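Long-range contacts in digeranylgeranylglycerophospholipid reductase (Sulfolobus acidocaldarius, PDB 3ATQ), which reduces the double bonds of the geranylgeranyl chains of archaeal membrane lipids to saturated phytanyl chains, with one bound FAD per subunit: residues 185-190 and 241-246; 215-220 and 227-232; 179-184 and 232-237. All coordinates share one frame; numbering follows the deposited sequence.

Contact 1 (185-190 and 241-246); sequences VAYREV and SIHEYY. With FDA (dihydroflavine-adenine dinucleotide), chain B.
Tyr187 meets Ile242, His243 and Tyr246 where helix 242-253 packs on the face of the catalytic domain's mixed sheet away from the flavin; its ring forms an aromatic cluster with the last two. The segment axes come within 9.0 Å at a crossing angle of -43°. Followed outward, Tyr187 first sets CB against CD1 and CG2 of Ile242. Its CG stands anti to the backbone N (chi1 175°), which places the ring against His243 and Tyr246. CD2 and CE2 then enter edge-on over the face of the Tyr246 ring, CE2 lying above its centre, with the planes 76° apart. One face of the Tyr187 ring receives the edge of His243 in an offset edge-to-face pair, CD2 of His243 lying 3.5 Å from CZ of Tyr187. At the tip, OH of Tyr187 donates to the anti lone pair of OE2 of Glu189. The second carboxylate oxygen, OE1, accepts from OH of Tyr246 at 2.7 Å, from above the carboxylate plane, so two tyrosines grip one buried acid and limit its rotation. Nearer the helix start, Ile242 lays CD1 against the backbone of Val185 and Ala186, and OG of Ser241 caps the helix by accepting from N of His243. On the other face of the strand, CB of Ala186 touches the flavin methyl C7M of FDA at 3.5 Å.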
loop_
_atom_site.group_PDB
_atom_site.type_symbol
_atom_site.label_atom_id
_atom_site.label_comp_id
_atom_site.label_asym_id
_atom_site.label_seq_id
_atom_site.Cartn_x
_atom_site.Cartn_y
_atom_site.Cartn_z
ATOM N N VAL A 185 -3.814 -10.599 -5.632
ATOM C CA VAL A 185 -5.059 -10.756 -4.878
ATOM C C VAL A 185 -4.669 -11.376 -3.569
ATOM O O VAL A 185 -3.695 -12.137 -3.490
ATOM C CB VAL A 185 -6.178 -11.548 -5.616
ATOM C CG1 VAL A 185 -6.542 -10.817 -6.919
ATOM C CG2 VAL A 185 -5.763 -12.973 -5.894
ATOM N N ALA A 186 -5.387 -11.027 -2.517
ATOM C CA ALA A 186 -4.970 -11.470 -1.211
ATOM C C ALA A 186 -6.203 -11.811 -0.409
ATOM O O ALA A 186 -7.285 -11.259 -0.660
ATOM C CB ALA A 186 -4.089 -10.386 -0.511
ATOM N N TYR A 187 -6.055 -12.775 0.501
ATOM C CA TYR A 187 -7.194 -13.327 1.212
ATOM C C TYR A 187 -6.749 -13.663 2.616
ATOM O O TYR A 187 -5.661 -14.197 2.801
ATOM C CB TYR A 187 -7.706 -14.605 0.507
ATOM C CG TYR A 187 -8.815 -15.294 1.282
ATOM C CD1 TYR A 187 -10.136 -14.862 1.169
ATOM C CD2 TYR A 187 -8.534 -16.369 2.127
ATOM C CE1 TYR A 187 -11.164 -15.497 1.905
ATOM C CE2 TYR A 187 -9.546 -17.007 2.860
ATOM C CZ TYR A 187 -10.851 -16.545 2.745
ATOM O OH TYR A 187 -11.854 -17.170 3.444
ATOM N N ARG A 188 -7.590 -13.382 3.612
ATOM C CA ARG A 188 -7.192 -13.726 4.974
ATOM C C ARG A 188 -8.375 -14.108 5.818
ATOM O O ARG A 188 -9.512 -13.770 5.503
ATOM C CB ARG A 188 -6.390 -12.582 5.660
ATOM C CG ARG A 188 -7.181 -11.309 6.023
ATOM C CD ARG A 188 -7.971 -11.487 7.353
ATOM N NE ARG A 188 -8.706 -10.265 7.717
ATOM C CZ ARG A 188 -9.931 -9.967 7.280
ATOM N NH1 ARG A 188 -10.570 -10.781 6.440
ATOM N NH2 ARG A 188 -10.514 -8.849 7.677
ATOM N N GLU A 189 -8.076 -14.848 6.878
ATOM C CA GLU A 189 -9.040 -15.198 7.914
ATOM C C GLU A 189 -8.441 -14.866 9.277
ATOM O O GLU A 189 -7.215 -14.872 9.446
ATOM C CB GLU A 189 -9.401 -16.696 7.842
ATOM C CG GLU A 189 -10.092 -17.093 6.526
ATOM C CD GLU A 189 -10.601 -18.528 6.434
ATOM O OE1 GLU A 189 -10.218 -19.434 7.233
ATOM O OE2 GLU A 189 -11.430 -18.753 5.533
ATOM N N VAL A 190 -9.306 -14.587 10.258
ATOM C CA VAL A 190 -8.852 -14.425 11.627
ATOM C C VAL A 190 -9.565 -15.515 12.395
ATOM O O VAL A 190 -10.800 -15.641 12.316
ATOM C CB VAL A 190 -9.195 -13.038 12.205
ATOM C CG1 VAL A 190 -8.831 -12.947 13.685
ATOM C CG2 VAL A 190 -8.435 -11.935 11.417
ATOM N N SER A 241 -8.111 -19.749 -8.422
ATOM C CA SER A 241 -8.607 -18.935 -7.335
ATOM C C SER A 241 -7.680 -19.000 -6.126
ATOM O O SER A 241 -7.200 -20.064 -5.740
ATOM C CB SER A 241 -10.000 -19.374 -6.896
ATOM O OG SER A 241 -10.340 -18.739 -5.665
ATOM N N ILE A 242 -7.448 -17.842 -5.529
ATOM C CA ILE A 242 -6.673 -17.770 -4.287
ATOM C C ILE A 242 -7.254 -18.676 -3.189
ATOM O O ILE A 242 -6.508 -19.257 -2.385
ATOM C CB ILE A 242 -6.530 -16.314 -3.799
ATOM C CG1 ILE A 242 -5.517 -16.243 -2.652
ATOM C CG2 ILE A 242 -7.908 -15.683 -3.405
ATOM C CD1 ILE A 242 -5.062 -14.851 -2.368
ATOM N N HIS A 243 -8.581 -18.819 -3.160
ATOM C CA HIS A 243 -9.196 -19.660 -2.127
ATOM C C HIS A 243 -8.863 -21.161 -2.297
ATOM O O HIS A 243 -8.891 -21.915 -1.313
ATOM C CB HIS A 243 -10.705 -19.387 -1.957
ATOM C CG HIS A 243 -11.243 -19.837 -0.628
ATOM N ND1 HIS A 243 -11.960 -21.006 -0.465
ATOM C CD2 HIS A 243 -11.121 -19.302 0.612
ATOM C CE1 HIS A 243 -12.280 -21.154 0.809
ATOM N NE2 HIS A 243 -11.787 -20.132 1.483
ATOM N N GLU A 244 -8.497 -21.586 -3.512
ATOM C CA GLU A 244 -7.945 -22.944 -3.718
ATOM C C GLU A 244 -6.618 -23.172 -2.987
ATOM O O GLU A 244 -6.416 -24.212 -2.359
ATOM C CB GLU A 244 -7.743 -23.281 -5.202
ATOM C CG GLU A 244 -8.967 -23.859 -5.910
ATOM C CD GLU A 244 -8.645 -24.372 -7.310
ATOM O OE1 GLU A 244 -7.550 -24.943 -7.523
ATOM O OE2 GLU A 244 -9.492 -24.198 -8.205
ATOM N N TYR A 245 -5.704 -22.212 -3.114
ATOM C CA TYR A 245 -4.430 -22.281 -2.426
ATOM C C TYR A 245 -4.671 -22.231 -0.923
ATOM O O TYR A 245 -4.054 -22.982 -0.167
ATOM C CB TYR A 245 -3.539 -21.122 -2.834
ATOM C CG TYR A 245 -3.042 -21.150 -4.264
ATOM C CD1 TYR A 245 -1.849 -21.783 -4.597
ATOM C CD2 TYR A 245 -3.753 -20.500 -5.276
ATOM C CE1 TYR A 245 -1.383 -21.793 -5.930
ATOM C CE2 TYR A 245 -3.302 -20.500 -6.591
ATOM C CZ TYR A 245 -2.121 -21.143 -6.911
ATOM O OH TYR A 245 -1.693 -21.126 -8.226
ATOM N N TYR A 246 -5.564 -21.344 -0.500
ATOM C CA TYR A 246 -5.847 -21.199 0.919
ATOM C C TYR A 246 -6.282 -22.538 1.490
ATOM O O TYR A 246 -5.669 -23.035 2.435
ATOM C CB TYR A 246 -6.902 -20.132 1.205
ATOM C CG TYR A 246 -7.090 -19.900 2.694
ATOM C CD1 TYR A 246 -6.268 -19.019 3.389
ATOM C CD2 TYR A 246 -8.092 -20.565 3.404
ATOM C CE1 TYR A 246 -6.426 -18.819 4.766
ATOM C CE2 TYR A 246 -8.264 -20.363 4.770
ATOM C CZ TYR A 246 -7.429 -19.480 5.436
ATOM O OH TYR A 246 -7.591 -19.281 6.778
HETATM P PA FDA B . -9.394 1.442 1.965
HETATM O O1A FDA B . -9.952 0.455 0.962
HETATM O O2A FDA B . -9.069 0.991 3.354
HETATM O O5B FDA B . -10.500 2.599 2.064
HETATM C C5B FDA B . -11.239 3.080 0.936
HETATM C C4B FDA B . -12.594 3.577 1.439
HETATM O O4B FDA B . -13.267 4.254 0.379
HETATM C C3B FDA B . -13.513 2.443 1.885
HETATM O O3B FDA B . -13.865 2.643 3.272
HETATM C C2B FDA B . -14.724 2.516 0.948
HETATM O O2B FDA B . -15.962 2.300 1.647
HETATM C C1B FDA B . -14.672 3.949 0.454
HETATM N N9A FDA B . -15.166 4.198 -0.913
HETATM C C8A FDA B . -14.751 3.600 -2.048
HETATM N N7A FDA B . -15.399 4.191 -3.098
HETATM C C5A FDA B . -16.193 5.165 -2.593
HETATM C C6A FDA B . -17.075 6.082 -3.165
HETATM N N6A FDA B . -17.277 6.089 -4.506
HETATM N N1A FDA B . -17.727 6.957 -2.348
HETATM C C2A FDA B . -17.556 6.949 -1.008
HETATM N N3A FDA B . -16.725 6.057 -0.446
HETATM C C4A FDA B . -16.032 5.174 -1.217
HETATM N N1 FDA B . -1.232 -3.281 4.570
HETATM C C2 FDA B . -0.580 -3.183 5.744
HETATM O O2 FDA B . -0.055 -2.079 6.027
HETATM N N3 FDA B . -0.462 -4.232 6.598
HETATM C C4 FDA B . -0.982 -5.452 6.358
HETATM O O4 FDA B . -0.875 -6.418 7.169
HETATM C C4X FDA B . -1.716 -5.640 5.091
HETATM N N5 FDA B . -2.259 -6.811 4.697
HETATM C C5X FDA B . -3.166 -6.861 3.694
HETATM C C6 FDA B . -3.948 -8.006 3.520
HETATM C C7 FDA B . -4.935 -8.067 2.535
HETATM C C7M FDA B . -5.772 -9.338 2.415
HETATM C C8 FDA B . -5.126 -6.963 1.695
HETATM C C8M FDA B . -6.211 -6.967 0.623
HETATM C C9 FDA B . -4.341 -5.798 1.876
HETATM C C9A FDA B . -3.353 -5.744 2.860
HETATM N N10 FDA B . -2.548 -4.577 3.034
HETATM C C10 FDA B . -1.817 -4.448 4.216
HETATM C "C1'" FDA B . -2.923 -3.355 2.287
HETATM C "C2'" FDA B . -3.777 -2.377 3.116
HETATM O "O2'" FDA B . -4.901 -3.076 3.656
HETATM C "C3'" FDA B . -4.265 -1.270 2.189
HETATM O "O3'" FDA B . -3.140 -0.867 1.373
HETATM C "C4'" FDA B . -4.790 -0.028 2.919
HETATM O "O4'" FDA B . -5.781 -0.377 3.884
HETATM C "C5'" FDA B . -5.391 0.937 1.877
HETATM O "O5'" FDA B . -5.994 2.056 2.542
HETATM P P FDA B . -6.945 3.073 1.736
HETATM O O1P FDA B . -7.482 4.127 2.653
HETATM O O2P FDA B . -6.194 3.454 0.473
HETATM O O3P FDA B . -8.163 2.132 1.188
#

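Contact 2 (215-220 and 227-232); sequences GYWWYF and VNVGLG. With C14 (tetradecane), chain C.
Trp218 lies flat across the backbone of Val229, Gly230 and Leu231 in an antiparallel beta hairpin made by strands 216-221 and 226-234. Gly230 CA sits 3.7 Å from the centroid of its six-membered ring, a CH-pi contact over the face; a CB there would collide with CZ2 of Trp218. With CG between the backbone N and the carbonyl carbon (chi1 74°), the indole folds over the neighbouring strand, where NE1 gives OD1 of Asn228 an almost straight bond of 2.9 Å (173°) in the ring plane. Were Trp218 an alanine, OD1 of Asn228 would probably lose this donor and Gly230 its cover. Backbone bonds pair Trp218 with Gly230 and Phe220 with Asn228. Tetradecane lies on the face of Tyr216, Trp218 and Phe220: C10 over the Tyr216 ring, C06 3.2 Å from Tyr216 OH, C08 3.4 Å from CZ3 of Trp218, and C04 near CE2 of Phe220. The Phe220 ring takes CD1 of Trp218 over its centre, and both residues touch the flavin cofactor. On the opposite face of the hairpin, Leu231 CB stands over the five-membered ring of Trp217, and Val227 CG2 is 3.5 Å from the centroid of the Tyr219 ring.

The next shell fixes the polar ends: Asn228 ND2 donates to Cys48 O, Trp217 NE1 to Thr211 O, and Tyr219 OH bonds Asp256. Tyr216 OH, bonded to the carbonyl of lipid-binding His298, turns its oxygen alongside the alkane while the rings supply carbon, consistent with a site for the isoprenoid chains of the lipid.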
loop_
_atom_site.group_PDB
_atom_site.type_symbol
_atom_site.label_atom_id
_atom_site.label_comp_id
_atom_site.label_asym_id
_atom_site.label_seq_id
_atom_site.Cartn_x
_atom_site.Cartn_y
_atom_site.Cartn_z
ATOM N N GLY A 215 3.573 -14.054 -4.321
ATOM C CA GLY A 215 3.260 -13.396 -3.051
ATOM C C GLY A 215 3.868 -14.184 -1.901
ATOM O O GLY A 215 5.027 -14.608 -1.978
ATOM N N TYR A 216 3.114 -14.346 -0.812
ATOM C CA TYR A 216 3.560 -15.173 0.301
ATOM C C TYR A 216 2.405 -15.516 1.203
ATOM O O TYR A 216 1.321 -14.946 1.055
ATOM C CB TYR A 216 4.681 -14.513 1.099
ATOM C CG TYR A 216 4.376 -13.157 1.690
ATOM C CD1 TYR A 216 3.611 -13.038 2.861
ATOM C CD2 TYR A 216 4.902 -11.990 1.114
ATOM C CE1 TYR A 216 3.359 -11.779 3.438
ATOM C CE2 TYR A 216 4.645 -10.721 1.686
ATOM C CZ TYR A 216 3.870 -10.641 2.858
ATOM O OH TYR A 216 3.587 -9.417 3.461
ATOM N N TRP A 217 2.650 -16.462 2.099
ATOM C CA TRP A 217 1.720 -16.812 3.163
ATOM C C TRP A 217 2.130 -16.091 4.426
ATOM O O TRP A 217 3.315 -15.874 4.672
ATOM C CB TRP A 217 1.775 -18.321 3.439
ATOM C CG TRP A 217 0.827 -19.153 2.636
ATOM C CD1 TRP A 217 1.039 -19.672 1.386
ATOM C CD2 TRP A 217 -0.475 -19.572 3.032
ATOM N NE1 TRP A 217 -0.049 -20.398 0.982
ATOM C CE2 TRP A 217 -0.993 -20.361 1.982
ATOM C CE3 TRP A 217 -1.251 -19.371 4.185
ATOM C CZ2 TRP A 217 -2.251 -20.937 2.042
ATOM C CZ3 TRP A 217 -2.495 -19.952 4.253
ATOM C CH2 TRP A 217 -2.994 -20.720 3.182
ATOM N N TRP A 218 1.162 -15.765 5.271
ATOM C CA TRP A 218 1.486 -15.142 6.529
ATOM C C TRP A 218 0.676 -15.665 7.683
ATOM O O TRP A 218 -0.392 -16.204 7.502
ATOM C CB TRP A 218 1.344 -13.613 6.450
ATOM C CG TRP A 218 -0.054 -13.085 6.425
ATOM C CD1 TRP A 218 -0.886 -12.854 7.503
ATOM C CD2 TRP A 218 -0.771 -12.659 5.267
ATOM N NE1 TRP A 218 -2.093 -12.336 7.064
ATOM C CE2 TRP A 218 -2.039 -12.195 5.698
ATOM C CE3 TRP A 218 -0.462 -12.610 3.907
ATOM C CZ2 TRP A 218 -3.001 -11.700 4.808
ATOM C CZ3 TRP A 218 -1.428 -12.113 3.018
ATOM C CH2 TRP A 218 -2.678 -11.679 3.474
ATOM N N TYR A 219 1.220 -15.469 8.874
ATOM C CA TYR A 219 0.607 -15.888 10.117
ATOM C C TYR A 219 0.920 -14.729 11.079
ATOM O O TYR A 219 2.038 -14.628 11.583
ATOM C CB TYR A 219 1.261 -17.217 10.533
ATOM C CG TYR A 219 0.808 -17.847 11.834
ATOM C CD1 TYR A 219 -0.112 -18.903 11.837
ATOM C CD2 TYR A 219 1.335 -17.431 13.051
ATOM C CE1 TYR A 219 -0.513 -19.518 13.048
ATOM C CE2 TYR A 219 0.947 -18.032 14.253
ATOM C CZ TYR A 219 0.024 -19.066 14.241
ATOM O OH TYR A 219 -0.350 -19.662 15.444
ATOM N N PHE A 220 -0.057 -13.833 11.289
ATOM C CA PHE A 220 0.142 -12.610 12.087
ATOM C C PHE A 220 -0.658 -12.732 13.391
ATOM O O PHE A 220 -1.869 -12.542 13.378
ATOM C CB PHE A 220 -0.348 -11.349 11.357
ATOM C CG PHE A 220 0.459 -10.961 10.117
ATOM C CD1 PHE A 220 1.654 -11.598 9.784
ATOM C CD2 PHE A 220 -0.002 -9.913 9.299
ATOM C CE1 PHE A 220 2.404 -11.201 8.618
ATOM C CE2 PHE A 220 0.722 -9.510 8.148
ATOM C CZ PHE A 220 1.927 -10.151 7.813
ATOM N N VAL A 227 -5.105 -15.370 15.556
ATOM C CA VAL A 227 -4.171 -15.140 14.461
ATOM C C VAL A 227 -4.886 -14.693 13.178
ATOM O O VAL A 227 -5.962 -15.192 12.835
ATOM C CB VAL A 227 -3.257 -16.381 14.230
ATOM C CG1 VAL A 227 -4.074 -17.608 13.775
ATOM C CG2 VAL A 227 -2.148 -16.074 13.193
ATOM N N ASN A 228 -4.263 -13.751 12.468
ATOM C CA ASN A 228 -4.699 -13.345 11.143
ATOM C C ASN A 228 -3.807 -14.115 10.173
ATOM O O ASN A 228 -2.614 -13.909 10.159
ATOM C CB ASN A 228 -4.495 -11.823 10.991
ATOM C CG ASN A 228 -4.948 -11.276 9.636
ATOM O OD1 ASN A 228 -4.496 -11.732 8.583
ATOM N ND2 ASN A 228 -5.757 -10.221 9.669
ATOM N N VAL A 229 -4.385 -15.054 9.427
ATOM C CA VAL A 229 -3.614 -15.925 8.552
ATOM C C VAL A 229 -4.090 -15.730 7.121
ATOM O O VAL A 229 -5.299 -15.678 6.870
ATOM C CB VAL A 229 -3.703 -17.424 8.991
ATOM C CG1 VAL A 229 -5.137 -17.864 9.162
ATOM C CG2 VAL A 229 -2.985 -18.327 7.985
ATOM N N GLY A 230 -3.152 -15.630 6.181
ATOM C CA GLY A 230 -3.562 -15.362 4.820
ATOM C C GLY A 230 -2.447 -15.558 3.826
ATOM O O GLY A 230 -1.350 -16.020 4.184
ATOM N N LEU A 231 -2.754 -15.231 2.578
ATOM C CA LEU A 231 -1.760 -15.248 1.500
ATOM C C LEU A 231 -2.091 -14.227 0.441
ATOM O O LEU A 231 -3.235 -13.743 0.347
ATOM C CB LEU A 231 -1.641 -16.645 0.849
ATOM C CG LEU A 231 -2.733 -17.096 -0.142
ATOM C CD1 LEU A 231 -2.268 -18.287 -0.929
ATOM C CD2 LEU A 231 -4.071 -17.409 0.575
ATOM N N GLY A 232 -1.091 -13.947 -0.402
ATOM C CA GLY A 232 -1.299 -13.161 -1.581
ATOM C C GLY A 232 -0.651 -13.895 -2.727
ATOM O O GLY A 232 0.362 -14.593 -2.537
HETATM C C01 C14 C . 4.659 -4.901 8.479
HETATM C C02 C14 C . 3.886 -4.804 7.177
HETATM C C03 C14 C . 3.918 -6.121 6.410
HETATM C C04 C14 C . 2.512 -6.664 6.214
HETATM C C05 C14 C . 2.088 -6.681 4.758
HETATM C C06 C14 C . 1.042 -7.764 4.513
HETATM C C07 C14 C . 0.448 -7.632 3.110
HETATM C C08 C14 C . -0.220 -8.913 2.623
HETATM C C09 C14 C . -0.227 -9.040 1.096
HETATM C C10 C14 C . 1.049 -9.693 0.576
HETATM C C11 C14 C . 1.160 -9.648 -0.941
HETATM C C12 C14 C . 2.375 -8.846 -1.426
HETATM C C13 C14 C . 3.577 -9.719 -1.778
HETATM C C14 C14 C . 4.318 -9.242 -3.014
#

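Contact 3 (179-184 and 232-237). With C14 (tetradecane), chain C.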
loop_
_atom_site.group_PDB
_atom_site.type_symbol
_atom_site.label_atom_id
_atom_site.label_comp_id
_atom_site.label_asym_id
_atom_site.label_seq_id
_atom_site.Cartn_x
_atom_site.Cartn_y
_atom_site.Cartn_z
ATOM N N ASP A 179 -2.091 -2.536 -14.276
ATOM C CA ASP A 179 -1.866 -3.781 -15.021
ATOM C C ASP A 179 -2.100 -4.967 -14.075
ATOM O O ASP A 179 -1.719 -4.912 -12.905
ATOM C CB ASP A 179 -0.433 -3.853 -15.548
ATOM C CG ASP A 179 -0.334 -3.608 -17.013
ATOM O OD1 ASP A 179 0.054 -4.559 -17.746
ATOM O OD2 ASP A 179 -0.650 -2.483 -17.455
ATOM N N ASP A 180 -2.687 -6.039 -14.606
ATOM C CA ASP A 180 -3.011 -7.240 -13.825
ATOM C C ASP A 180 -1.789 -7.795 -13.104
ATOM O O ASP A 180 -1.877 -8.245 -11.960
ATOM C CB ASP A 180 -3.557 -8.337 -14.764
ATOM C CG ASP A 180 -5.004 -8.120 -15.149
ATOM O OD1 ASP A 180 -5.705 -7.331 -14.467
ATOM O OD2 ASP A 180 -5.428 -8.736 -16.142
ATOM N N LYS A 181 -0.637 -7.761 -13.769
ATOM C CA LYS A 181 0.578 -8.293 -13.150
ATOM C C LYS A 181 1.229 -7.349 -12.116
ATOM O O LYS A 181 2.243 -7.695 -11.504
ATOM C CB LYS A 181 1.602 -8.670 -14.220
ATOM C CG LYS A 181 1.203 -9.890 -15.075
ATOM C CD LYS A 181 2.313 -10.241 -16.067
ATOM C CE LYS A 181 1.769 -11.070 -17.218
ATOM N NZ LYS A 181 2.787 -11.291 -18.300
ATOM N N ASP A 182 0.643 -6.166 -11.943
ATOM C CA ASP A 182 1.176 -5.154 -11.029
ATOM C C ASP A 182 0.307 -5.128 -9.790
ATOM O O ASP A 182 0.311 -4.157 -9.032
ATOM C CB ASP A 182 1.202 -3.784 -11.701
ATOM C CG ASP A 182 2.377 -3.616 -12.668
ATOM O OD1 ASP A 182 3.222 -4.525 -12.734
ATOM O OD2 ASP A 182 2.456 -2.554 -13.326
ATOM N N ALA A 183 -0.436 -6.211 -9.582
ATOM C CA ALA A 183 -1.197 -6.352 -8.346
ATOM C C ALA A 183 -1.216 -7.798 -7.894
ATOM O O ALA A 183 -0.982 -8.710 -8.701
ATOM C CB ALA A 183 -2.618 -5.832 -8.542
ATOM N N ASP A 184 -1.487 -7.994 -6.605
ATOM C CA ASP A 184 -1.798 -9.307 -6.060
ATOM C C ASP A 184 -3.271 -9.388 -5.678
ATOM O O ASP A 184 -3.939 -8.352 -5.460
ATOM C CB ASP A 184 -1.000 -9.556 -4.786
ATOM C CG ASP A 184 0.428 -9.958 -5.038
ATOM O OD1 ASP A 184 0.941 -9.875 -6.173
ATOM O OD2 ASP A 184 1.051 -10.375 -4.034
ATOM N N GLY A 232 -1.091 -13.947 -0.402
ATOM C CA GLY A 232 -1.299 -13.161 -1.581
ATOM C C GLY A 232 -0.651 -13.895 -2.727
ATOM O O GLY A 232 0.362 -14.593 -2.537
ATOM N N ILE A 233 -1.246 -13.766 -3.895
ATOM C CA ILE A 233 -0.681 -14.342 -5.110
ATOM C C ILE A 233 -0.706 -13.295 -6.213
ATOM O O ILE A 233 -1.572 -12.412 -6.213
ATOM C CB ILE A 233 -1.399 -15.665 -5.525
ATOM C CG1 ILE A 233 -2.833 -15.427 -6.011
ATOM C CG2 ILE A 233 -1.377 -16.717 -4.380
ATOM C CD1 ILE A 233 -3.479 -16.687 -6.578
ATOM N N GLN A 234 0.233 -13.374 -7.150
ATOM C CA GLN A 234 0.281 -12.378 -8.214
ATOM C C GLN A 234 -0.907 -12.486 -9.176
ATOM O O GLN A 234 -1.275 -13.591 -9.595
ATOM C CB GLN A 234 1.614 -12.474 -8.989
ATOM C CG GLN A 234 1.805 -11.361 -9.985
ATOM C CD GLN A 234 3.142 -11.410 -10.702
ATOM O OE1 GLN A 234 3.833 -12.434 -10.701
ATOM N NE2 GLN A 234 3.514 -10.307 -11.315
ATOM N N GLY A 235 -1.486 -11.347 -9.554
ATOM C CA GLY A 235 -2.573 -11.324 -10.521
ATOM C C GLY A 235 -2.046 -11.400 -11.942
ATOM O O GLY A 235 -0.827 -11.271 -12.184
ATOM N N GLY A 236 -2.957 -11.625 -12.886
ATOM C CA GLY A 236 -2.623 -11.628 -14.320
ATOM C C GLY A 236 -1.747 -12.764 -14.804
ATOM O O GLY A 236 -1.183 -12.697 -15.903
ATOM N N MET A 237 -1.640 -13.821 -14.000
ATOM C CA MET A 237 -0.751 -14.935 -14.311
ATOM C C MET A 237 -1.503 -16.223 -14.686
ATOM O O MET A 237 -0.886 -17.261 -14.976
ATOM C CB MET A 237 0.188 -15.187 -13.129
ATOM C CG MET A 237 1.087 -14.013 -12.775
ATOM S SD MET A 237 2.304 -13.713 -14.078
ATOM C CE MET A 237 3.461 -15.053 -13.758
HETATM C C01 C14 C . 4.659 -4.901 8.479
HETATM C C02 C14 C . 3.886 -4.804 7.177
HETATM C C03 C14 C . 3.918 -6.121 6.410
HETATM C C04 C14 C . 2.512 -6.664 6.214
HETATM C C05 C14 C . 2.088 -6.681 4.758
HETATM C C06 C14 C . 1.042 -7.764 4.513
HETATM C C07 C14 C . 0.448 -7.632 3.110
HETATM C C08 C14 C . -0.220 -8.913 2.623
HETATM C C09 C14 C . -0.227 -9.040 1.096
HETATM C C10 C14 C . 1.049 -9.693 0.576
HETATM C C11 C14 C . 1.160 -9.648 -0.941
HETATM C C12 C14 C . 2.375 -8.846 -1.426
HETATM C C13 C14 C . 3.577 -9.719 -1.778
HETATM C C14 C14 C . 4.318 -9.242 -3.014
#
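An extended Gln234 side chain, CG anti to the backbone N (chi1 -173°) and chi2 at 177°, carries its amide across to the short 3-10 turn at 180-181. There NE2 donates to the carbonyl O of Lys181 at 2.9 Å, in the carbonyl plane and on a lone pair. Lys181, its CG turned away from the carbonyl carbon (chi1 -69°), runs extended along Gly236, with CE near Gly236 O and CD 4.0 Å from SD of Met237, whose chain crosses it at about a right angle. The backbones join where Gly235 N donates to Ala183 O at 2.8 Å. Gly235 and Gly236 fit closely here: a CB on either would strike Asp180. Asp184 sets CB 3.2 Å from Ile233 O, while OD1 lies against CA of Gln234 and OD2 reaches C11 of tetradecane at 3.2 Å. Arg352 of helix 332-357 also bonds Lys181 O and makes a salt bridge with Asp182, tying the turn to that helix. Asp184 and Gln234 form an antiparallel non-hydrogen-bonded pair. These are the ends of two neighbouring antiparallel strands, where 226-234 passes into the loop of Gly235 and Gly236, beside the bound tetradecane and probably at the lipid site.

All three contacts reach one mixed sheet. Contact 2 joins neighbouring strands in the buried interior, contact 3 joins the next pair of strands at their ends, where buried and exposed residues mix, and contact 1, partly buried, lays a helix over the sheet. Strand 226-234 serves contacts 2 and 3, which share Gly232; strand 183-193 serves contacts 1 and 3. Between the two strands, Glu189 O and Val229 N, and Tyr187 N and Leu231 O, probably hydrogen-bond, linking contacts 1 and 2. Their chemistry follows their place: aromatic edges and a buried carboxylate in contact 1, ring faces on backbone in contact 2, amide, glycines and charged side chains in contact 3.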